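Local coordinates for CurH (Lyngbya majuscula, PDB 3KG7), which probably removes water from a beta-hydroxyacyl intermediate, acting as the dehydratase domain of one module in curacin polyketide biosynthesis, at residues C[90-95]-C[99-104]; C[173-176]-C[181-184]; C[210-215]-C[261-266]. One frame throughout, in Å; residues are numbered along the deposited sequence.

Interaction 1: residues C[90-95]-C[99-104]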
loop_
_atom_site.group_PDB
_atom_site.type_symbol
_atom_site.label_atom_id
_atom_site.label_comp_id
_atom_site.label_asym_id
_atom_site.label_seq_id
_atom_site.Cartn_x
_atom_site.Cartn_y
_atom_site.Cartn_z
ATOM N N LEU C 90 5.748 0.016 7.776
ATOM C CA LEU C 90 5.128 0.675 8.920
ATOM C C LEU C 90 3.695 0.986 8.522
ATOM O O LEU C 90 3.460 1.699 7.540
ATOM C CB LEU C 90 5.881 1.951 9.291
ATOM C CG LEU C 90 5.397 2.722 10.523
ATOM C CD1 LEU C 90 6.537 3.514 11.154
ATOM C CD2 LEU C 90 4.224 3.647 10.186
HETATM N N MSE C 91 2.745 0.439 9.271
HETATM C CA MSE C 91 1.335 0.583 8.954
HETATM C C MSE C 91 0.665 1.546 9.942
HETATM O O MSE C 91 0.643 1.308 11.156
HETATM C CB MSE C 91 0.681 -0.804 8.942
HETATM C CG MSE C 91 -0.835 -0.840 8.738
HETATM SE SE MSE C 91 -1.449 -0.446 6.912
HETATM C CE MSE C 91 -2.680 -1.960 6.713
ATOM N N LEU C 92 0.153 2.650 9.412
ATOM C CA LEU C 92 -0.508 3.668 10.219
ATOM C C LEU C 92 -2.000 3.550 9.996
ATOM O O LEU C 92 -2.509 3.882 8.922
ATOM C CB LEU C 92 -0.003 5.059 9.836
ATOM C CG LEU C 92 -0.679 6.323 10.359
ATOM C CD1 LEU C 92 -0.358 6.513 11.819
ATOM C CD2 LEU C 92 -0.202 7.514 9.564
ATOM N N HIS C 93 -2.702 3.062 11.008
ATOM C CA HIS C 93 -4.118 2.780 10.839
ATOM C C HIS C 93 -4.964 4.029 10.810
ATOM O O HIS C 93 -4.540 5.102 11.247
ATOM C CB HIS C 93 -4.610 1.800 11.894
ATOM C CG HIS C 93 -4.020 0.442 11.751
ATOM N ND1 HIS C 93 -2.847 0.074 12.372
ATOM C CD2 HIS C 93 -4.422 -0.634 11.038
ATOM C CE1 HIS C 93 -2.559 -1.179 12.063
ATOM N NE2 HIS C 93 -3.498 -1.631 11.252
ATOM N N THR C 94 -6.158 3.900 10.257
ATOM C CA THR C 94 -7.075 5.020 10.215
ATOM C C THR C 94 -7.578 5.281 11.645
ATOM O O THR C 94 -7.809 4.342 12.420
ATOM C CB THR C 94 -8.205 4.770 9.179
ATOM O OG1 THR C 94 -9.058 5.918 9.097
ATOM C CG2 THR C 94 -9.021 3.511 9.509
ATOM N N ALA C 95 -7.701 6.553 12.010
ATOM C CA ALA C 95 -8.074 6.924 13.379
ATOM C C ALA C 95 -9.390 6.273 13.794
ATOM O O ALA C 95 -10.322 6.159 12.990
ATOM C CB ALA C 95 -8.159 8.423 13.517
ATOM N N GLY C 99 -10.211 8.615 18.193
ATOM C CA GLY C 99 -9.313 9.391 17.351
ATOM C C GLY C 99 -7.855 8.983 17.431
ATOM O O GLY C 99 -6.993 9.695 16.926
ATOM N N LYS C 100 -7.584 7.847 18.076
ATOM C CA LYS C 100 -6.243 7.268 18.168
ATOM C C LYS C 100 -5.877 6.535 16.876
ATOM O O LYS C 100 -6.737 5.926 16.235
ATOM C CB LYS C 100 -6.171 6.243 19.301
ATOM C CG LYS C 100 -6.371 6.764 20.706
ATOM C CD LYS C 100 -5.959 5.702 21.706
ATOM C CE LYS C 100 -6.734 5.822 23.005
ATOM N NZ LYS C 100 -6.093 6.776 23.939
ATOM N N GLN C 101 -4.597 6.584 16.507
ATOM C CA GLN C 101 -4.096 5.871 15.327
ATOM C C GLN C 101 -3.156 4.756 15.767
ATOM O O GLN C 101 -2.109 5.009 16.374
ATOM C CB GLN C 101 -3.352 6.815 14.370
ATOM C CG GLN C 101 -4.184 7.925 13.753
ATOM C CD GLN C 101 -3.323 9.074 13.223
ATOM O OE1 GLN C 101 -3.102 9.200 12.011
ATOM N NE2 GLN C 101 -2.820 9.904 14.132
ATOM N N PHE C 102 -3.540 3.523 15.472
ATOM C CA PHE C 102 -2.695 2.375 15.768
ATOM C C PHE C 102 -1.562 2.309 14.738
ATOM O O PHE C 102 -1.763 2.626 13.560
ATOM C CB PHE C 102 -3.529 1.094 15.765
ATOM C CG PHE C 102 -2.838 -0.086 16.372
ATOM C CD1 PHE C 102 -2.245 0.004 17.628
ATOM C CD2 PHE C 102 -2.794 -1.307 15.694
ATOM C CE1 PHE C 102 -1.600 -1.101 18.189
ATOM C CE2 PHE C 102 -2.162 -2.415 16.250
ATOM C CZ PHE C 102 -1.563 -2.315 17.497
ATOM N N VAL C 103 -0.370 1.937 15.192
ATOM C CA VAL C 103 0.793 1.824 14.314
ATOM C C VAL C 103 1.454 0.477 14.553
ATOM O O VAL C 103 1.604 0.048 15.700
ATOM C CB VAL C 103 1.827 2.949 14.581
ATOM C CG1 VAL C 103 3.080 2.764 13.721
ATOM C CG2 VAL C 103 1.214 4.340 14.345
ATOM N N GLU C 104 1.831 -0.201 13.476
ATOM C CA GLU C 104 2.581 -1.448 13.617
ATOM C C GLU C 104 3.676 -1.551 12.564
ATOM O O GLU C 104 3.497 -1.098 11.436
ATOM C CB GLU C 104 1.647 -2.662 13.626
ATOM C CG GLU C 104 0.645 -2.694 12.488
ATOM C CD GLU C 104 -0.466 -3.720 12.687
ATOM O OE1 GLU C 104 -0.714 -4.148 13.836
ATOM O OE2 GLU C 104 -1.104 -4.092 11.676
#

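Interaction 2: residues C[173-176]-C[181-184]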
loop_
_atom_site.group_PDB
_atom_site.type_symbol
_atom_site.label_atom_id
_atom_site.label_comp_id
_atom_site.label_asym_id
_atom_site.label_seq_id
_atom_site.Cartn_x
_atom_site.Cartn_y
_atom_site.Cartn_z
ATOM N N GLN C 173 28.854 14.653 26.113
ATOM C CA GLN C 173 29.293 14.697 27.510
ATOM C C GLN C 173 28.267 14.046 28.435
ATOM O O GLN C 173 27.063 14.104 28.180
ATOM C CB GLN C 173 29.557 16.146 27.937
ATOM C CG GLN C 173 30.461 16.303 29.158
ATOM C CD GLN C 173 31.922 16.017 28.860
ATOM O OE1 GLN C 173 32.407 16.279 27.758
ATOM N NE2 GLN C 173 32.634 15.480 29.847
ATOM N N ALA C 174 28.751 13.426 29.506
ATOM C CA ALA C 174 27.880 12.773 30.475
ATOM C C ALA C 174 28.178 13.223 31.905
ATOM O O ALA C 174 29.340 13.358 32.293
ATOM C CB ALA C 174 28.006 11.267 30.353
ATOM N N TRP C 175 27.122 13.467 32.678
ATOM C CA TRP C 175 27.259 13.779 34.098
ATOM C C TRP C 175 26.439 12.799 34.932
ATOM O O TRP C 175 25.433 12.266 34.465
ATOM C CB TRP C 175 26.807 15.211 34.386
ATOM C CG TRP C 175 27.603 16.287 33.692
ATOM C CD1 TRP C 175 28.684 16.958 34.191
ATOM C CD2 TRP C 175 27.360 16.835 32.386
ATOM N NE1 TRP C 175 29.136 17.880 33.276
ATOM C CE2 TRP C 175 28.342 17.824 32.159
ATOM C CE3 TRP C 175 26.409 16.585 31.387
ATOM C CZ2 TRP C 175 28.403 18.562 30.970
ATOM C CZ3 TRP C 175 26.472 17.322 30.205
ATOM C CH2 TRP C 175 27.462 18.298 30.010
ATOM N N ILE C 176 26.874 12.575 36.169
ATOM C CA ILE C 176 26.196 11.649 37.077
ATOM C C ILE C 176 26.132 12.167 38.522
ATOM O O ILE C 176 27.109 12.703 39.051
ATOM C CB ILE C 176 26.840 10.223 37.025
ATOM C CG1 ILE C 176 25.922 9.170 37.655
ATOM C CG2 ILE C 176 28.242 10.200 37.658
ATOM C CD1 ILE C 176 24.852 8.671 36.719
ATOM N N SER C 181 20.882 12.015 36.546
ATOM C CA SER C 181 21.866 11.878 35.467
ATOM C C SER C 181 21.572 12.852 34.332
ATOM O O SER C 181 20.416 13.218 34.110
ATOM C CB SER C 181 21.904 10.443 34.928
ATOM O OG SER C 181 20.745 10.129 34.172
ATOM N N LEU C 182 22.614 13.263 33.612
ATOM C CA LEU C 182 22.451 14.163 32.463
ATOM C C LEU C 182 23.384 13.832 31.296
ATOM O O LEU C 182 24.591 13.660 31.488
ATOM C CB LEU C 182 22.646 15.623 32.892
ATOM C CG LEU C 182 22.367 16.732 31.867
ATOM C CD1 LEU C 182 20.871 16.944 31.653
ATOM C CD2 LEU C 182 23.032 18.031 32.301
ATOM N N LEU C 183 22.815 13.760 30.093
ATOM C CA LEU C 183 23.579 13.535 28.861
ATOM C C LEU C 183 23.494 14.738 27.923
ATOM O O LEU C 183 22.403 15.244 27.648
ATOM C CB LEU C 183 23.067 12.293 28.117
ATOM C CG LEU C 183 23.302 10.890 28.687
ATOM C CD1 LEU C 183 22.443 9.855 27.974
ATOM C CD2 LEU C 183 24.764 10.503 28.602
ATOM N N GLU C 184 24.645 15.193 27.433
ATOM C CA GLU C 184 24.685 16.207 26.380
ATOM C C GLU C 184 24.772 15.502 25.029
ATOM O O GLU C 184 25.727 14.763 24.769
ATOM C CB GLU C 184 25.867 17.162 26.580
ATOM C CG GLU C 184 25.952 18.295 25.555
ATOM C CD GLU C 184 27.087 19.270 25.838
ATOM O OE1 GLU C 184 27.110 19.865 26.939
ATOM O OE2 GLU C 184 27.953 19.448 24.953
#

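Interaction 3: residues C[210-215]-C[261-266]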
loop_
_atom_site.group_PDB
_atom_site.type_symbol
_atom_site.label_atom_id
_atom_site.label_comp_id
_atom_site.label_asym_id
_atom_site.label_seq_id
_atom_site.Cartn_x
_atom_site.Cartn_y
_atom_site.Cartn_z
ATOM N N ARG C 210 20.599 6.212 27.146
ATOM C CA ARG C 210 21.899 5.609 27.444
ATOM C C ARG C 210 22.424 5.788 28.875
ATOM O O ARG C 210 23.455 5.212 29.220
ATOM C CB ARG C 210 22.949 6.090 26.439
ATOM C CG ARG C 210 22.790 5.503 25.058
ATOM C CD ARG C 210 23.767 6.114 24.077
ATOM N NE ARG C 210 23.382 5.826 22.694
ATOM C CZ ARG C 210 24.020 6.277 21.613
ATOM N NH1 ARG C 210 25.095 7.047 21.727
ATOM N NH2 ARG C 210 23.577 5.962 20.405
ATOM N N LEU C 211 21.738 6.577 29.704
ATOM C CA LEU C 211 22.228 6.831 31.066
ATOM C C LEU C 211 21.138 6.975 32.125
ATOM O O LEU C 211 20.077 7.569 31.892
ATOM C CB LEU C 211 23.167 8.047 31.101
ATOM C CG LEU C 211 23.871 8.434 32.412
ATOM C CD1 LEU C 211 24.840 7.358 32.895
ATOM C CD2 LEU C 211 24.593 9.762 32.262
ATOM N N THR C 212 21.443 6.428 33.299
ATOM C CA THR C 212 20.582 6.456 34.464
ATOM C C THR C 212 21.520 6.693 35.644
ATOM O O THR C 212 22.673 6.258 35.585
ATOM C CB THR C 212 19.876 5.096 34.655
ATOM O OG1 THR C 212 19.687 4.456 33.387
ATOM C CG2 THR C 212 18.526 5.275 35.324
ATOM N N PRO C 213 21.049 7.392 36.708
ATOM C CA PRO C 213 21.815 7.574 37.956
ATOM C C PRO C 213 22.575 6.325 38.434
ATOM O O PRO C 213 23.641 6.442 39.053
ATOM C CB PRO C 213 20.730 7.939 38.973
ATOM C CG PRO C 213 19.698 8.634 38.177
ATOM C CD PRO C 213 19.749 8.091 36.773
ATOM N N ASP C 214 22.028 5.150 38.124
ATOM C CA ASP C 214 22.551 3.871 38.593
ATOM C C ASP C 214 22.944 2.943 37.441
ATOM O O ASP C 214 22.578 1.768 37.431
ATOM C CB ASP C 214 21.499 3.189 39.475
ATOM C CG ASP C 214 20.202 2.908 38.726
ATOM O OD1 ASP C 214 19.584 3.859 38.196
ATOM O OD2 ASP C 214 19.807 1.728 38.664
ATOM N N LEU C 215 23.696 3.468 36.477
ATOM C CA LEU C 215 24.092 2.688 35.300
ATOM C C LEU C 215 25.214 1.677 35.594
ATOM O O LEU C 215 25.396 0.710 34.856
ATOM C CB LEU C 215 24.470 3.611 34.133
ATOM C CG LEU C 215 24.377 3.020 32.718
ATOM C CD1 LEU C 215 22.975 3.213 32.126
ATOM C CD2 LEU C 215 25.433 3.629 31.808
ATOM N N ARG C 261 13.772 -3.404 34.197
ATOM C CA ARG C 261 14.208 -2.101 34.713
ATOM C C ARG C 261 13.508 -1.010 33.919
ATOM O O ARG C 261 13.521 -1.045 32.689
ATOM C CB ARG C 261 15.721 -1.914 34.587
ATOM C CG ARG C 261 16.563 -2.881 35.380
ATOM C CD ARG C 261 18.025 -2.503 35.278
ATOM N NE ARG C 261 18.382 -1.430 36.203
ATOM C CZ ARG C 261 18.899 -1.621 37.417
ATOM N NH1 ARG C 261 19.129 -2.846 37.872
ATOM N NH2 ARG C 261 19.189 -0.580 38.185
ATOM N N SER C 262 12.902 -0.046 34.609
ATOM C CA SER C 262 12.183 1.039 33.933
ATOM C C SER C 262 12.613 2.408 34.434
ATOM O O SER C 262 12.941 2.569 35.615
ATOM C CB SER C 262 10.673 0.894 34.117
ATOM O OG SER C 262 10.282 -0.466 34.134
ATOM N N TYR C 263 12.599 3.394 33.536
ATOM C CA TYR C 263 12.957 4.772 33.898
ATOM C C TYR C 263 12.351 5.855 33.001
ATOM O O TYR C 263 11.669 5.560 32.019
ATOM C CB TYR C 263 14.486 4.952 34.056
ATOM C CG TYR C 263 15.345 4.487 32.896
ATOM C CD1 TYR C 263 15.669 3.134 32.734
ATOM C CD2 TYR C 263 15.867 5.402 31.980
ATOM C CE1 TYR C 263 16.469 2.702 31.668
ATOM C CE2 TYR C 263 16.671 4.981 30.912
ATOM C CZ TYR C 263 16.967 3.632 30.762
ATOM O OH TYR C 263 17.754 3.217 29.710
ATOM N N ASP C 264 12.600 7.109 33.369
ATOM C CA ASP C 264 12.050 8.276 32.675
ATOM C C ASP C 264 13.153 9.195 32.180
ATOM O O ASP C 264 14.183 9.352 32.839
ATOM C CB ASP C 264 11.130 9.058 33.615
ATOM C CG ASP C 264 9.988 8.222 34.121
ATOM O OD1 ASP C 264 9.366 7.511 33.301
ATOM O OD2 ASP C 264 9.724 8.264 35.341
ATOM N N ILE C 265 12.938 9.807 31.021
ATOM C CA ILE C 265 13.918 10.734 30.475
ATOM C C ILE C 265 13.235 12.008 30.020
ATOM O O ILE C 265 12.250 11.965 29.279
ATOM C CB ILE C 265 14.712 10.124 29.287
ATOM C CG1 ILE C 265 15.459 8.857 29.716
ATOM C CG2 ILE C 265 15.711 11.135 28.734
ATOM C CD1 ILE C 265 15.308 7.724 28.764
ATOM N N GLN C 266 13.768 13.140 30.467
ATOM C CA GLN C 266 13.306 14.452 30.018
ATOM C C GLN C 266 14.255 14.997 28.956
ATOM O O GLN C 266 15.470 15.025 29.150
ATOM C CB GLN C 266 13.212 15.443 31.182
ATOM C CG GLN C 266 12.698 14.858 32.500
ATOM C CD GLN C 266 11.220 14.467 32.479
ATOM O OE1 GLN C 266 10.772 13.686 33.321
ATOM N NE2 GLN C 266 10.464 15.007 31.526
#

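Interaction 1: residues C[90-95]-C[99-104]
His93 and Phe102 meet close to the turn of a beta hairpin. The amide N of His93 gives a hydrogen bond of 2.8 Å to Phe102 O. The ring ND1 of His93 adds a weak, bent one of 3.0 Å to the same Phe102 O. The imidazole reaches that carbonyl because CG lies beside its own backbone N (chi1 -67°). Further from the turn, Met91 and Glu104 form an antiparallel hydrogen-bonded pair. Met91 N lies 2.8 Å from Glu104 O, and Glu104 N lies 3.0 Å from Met91 O.

The Glu104 carboxylate then comes back toward the histidine. Its OE2 sits 3.3 Å from His93 CE1, at the ring edge. The carboxylate and ring planes stand 78° apart. Met91 is a selenomethionine, and its CG lies over one face of the imidazole. The Phe102 ring runs beside that of His93, pointing the same way. The two planes are 28° apart but slid, so they barely overlap.

Leu90, Leu92 and Val103 lie on the opposite face. Val103 divides its methyls between the two leucines. CG1 meets Leu90 CD2 at 3.8 Å, and CG2 meets Leu92 CD1 at 3.7 Å. Gln101 lays its CB and CG along His93 O and the methyl of Ala95. Beyond the paired strands, Ala95 CA makes a CA-H...O contact of 3.3 Å with Lys100 O.

Leu90 and Val103 both touch Thr58 of helix 52-62, the side a hotdog sheet turns to its central helix. The other face mixes Met91 with the polar Glu104 and His93, and Met91 and Glu104 meet Ser20 of the second subunit. Phe102 O takes the backbone N-H and, weakly, the ring N-H of His93, which steadies the imidazole.

Interaction 2: residues C[173-176]-C[181-184]
Gln173 to Ile176 and Ser181 to Glu184 run antiparallel, at 173°, as the two arms of a beta hairpin. Glu184 N bonds Gln173 O at 2.8 Å, and Trp175 N bonds Leu182 O at 2.8 Å. The return bond from Leu182 N to Trp175 O is 3.1 Å long. The bond from Gln173 N to Glu184 O is weak.

Trp175 makes the largest side-chain contribution. Its CG sits beside the backbone N (chi1 -62°), and this swings the six-membered ring across to the other strand. There CE3 touches Leu182 CD2 at 3.8 Å, the two side chains lying side by side. One step on, CZ3 meets Glu184 CB at 3.7 Å. Glu184 OE1 comes to the ring edge, in its plane, 3.5 Å from Trp175 CH2. The carboxylate is turned 47° from the indole. Gln173 CG lies over one face of the indole, near its rim. Apolar carbons border the indole, and two oxygens, Leu182 O and Glu184 OE1, lie at its edge.

The other face is thinner. Ala174 CB meets Leu183 CD2 at 3.8 Å, and Ile176 CD1 meets Ser181 CB at 3.9 Å.

The hairpin lies near one end of the strand order of this hotdog half. Strand 243-255 pairs with strand 181-186 on its far side. Helix 138-144 packs against Trp175 and Leu182. On the opposite face, Leu183 rests on Leu211 and Ser181 on Pro213, both from the loop that follows helix 202-207.

Interaction 3: residues C[210-215]-C[261-266]
Arg261 reaches Asp214 from strand 260-268 and makes a salt bridge with it. The pair is NH2 of Arg261 and OD2 of Asp214. The modelled separation is too short to be taken literally at this resolution. OD2 lies at the edge of the guanidinium, near its plane, and the two flat groups are 37° apart. The arginine chain bends at chi3 (81°) to bring NH2 there. Ser252 ties the pair together: its OG accepts from Arg261 NH2, and its N gives to Asp214 OD1. The guanidinium also makes a cation-pi contact with Phe218.

Two residues on, Tyr263 turns its ring under Thr212. Thr212 OG1 stands over the centre of one ring face, 3.9 Å from Tyr263 CZ. Thr212 CG2 lies 4.1 Å from Tyr263 CG. The phenol OH reaches past the threonine to Thr209 O, to which it hydrogen-bonds. A leucine here would probably leave Thr209 O without this donor and Thr212 without the flat face beneath it.

Phe281 of strand 274-286 meets the Tyr263 ring edge-to-face. Strand 260-268 runs between strands 243-255 and 274-286, and the 210-215 loop crosses one face of it. On the loop's other side, Leu211 and Leu215 pack on helix 150-159. Pro213 touches strands 181-186 and 243-255.

In the fold
Interaction 1 belongs to the first hotdog half of this double hotdog domain, and interactions 2 and 3 to the second. The centres of interactions 1 and 2 are 35 Å apart, on opposite sides of the chain's centre. Interaction 3 is on the same side as interaction 2, its centre 29 Å from that of interaction 1. Interactions 2 and 3 are neighbours, with centres 11 Å apart. They touch where Leu211 CD2 packs on Trp175 O at 3.4 Å and where Ser181 OG meets Pro213 CD at 3.5 Å. The loop 210-215 thus touches both the 173-184 hairpin and strand 260-268. It follows helix 202-207, which, as in related dehydratases, probably carries the catalytic aspartate of the second half.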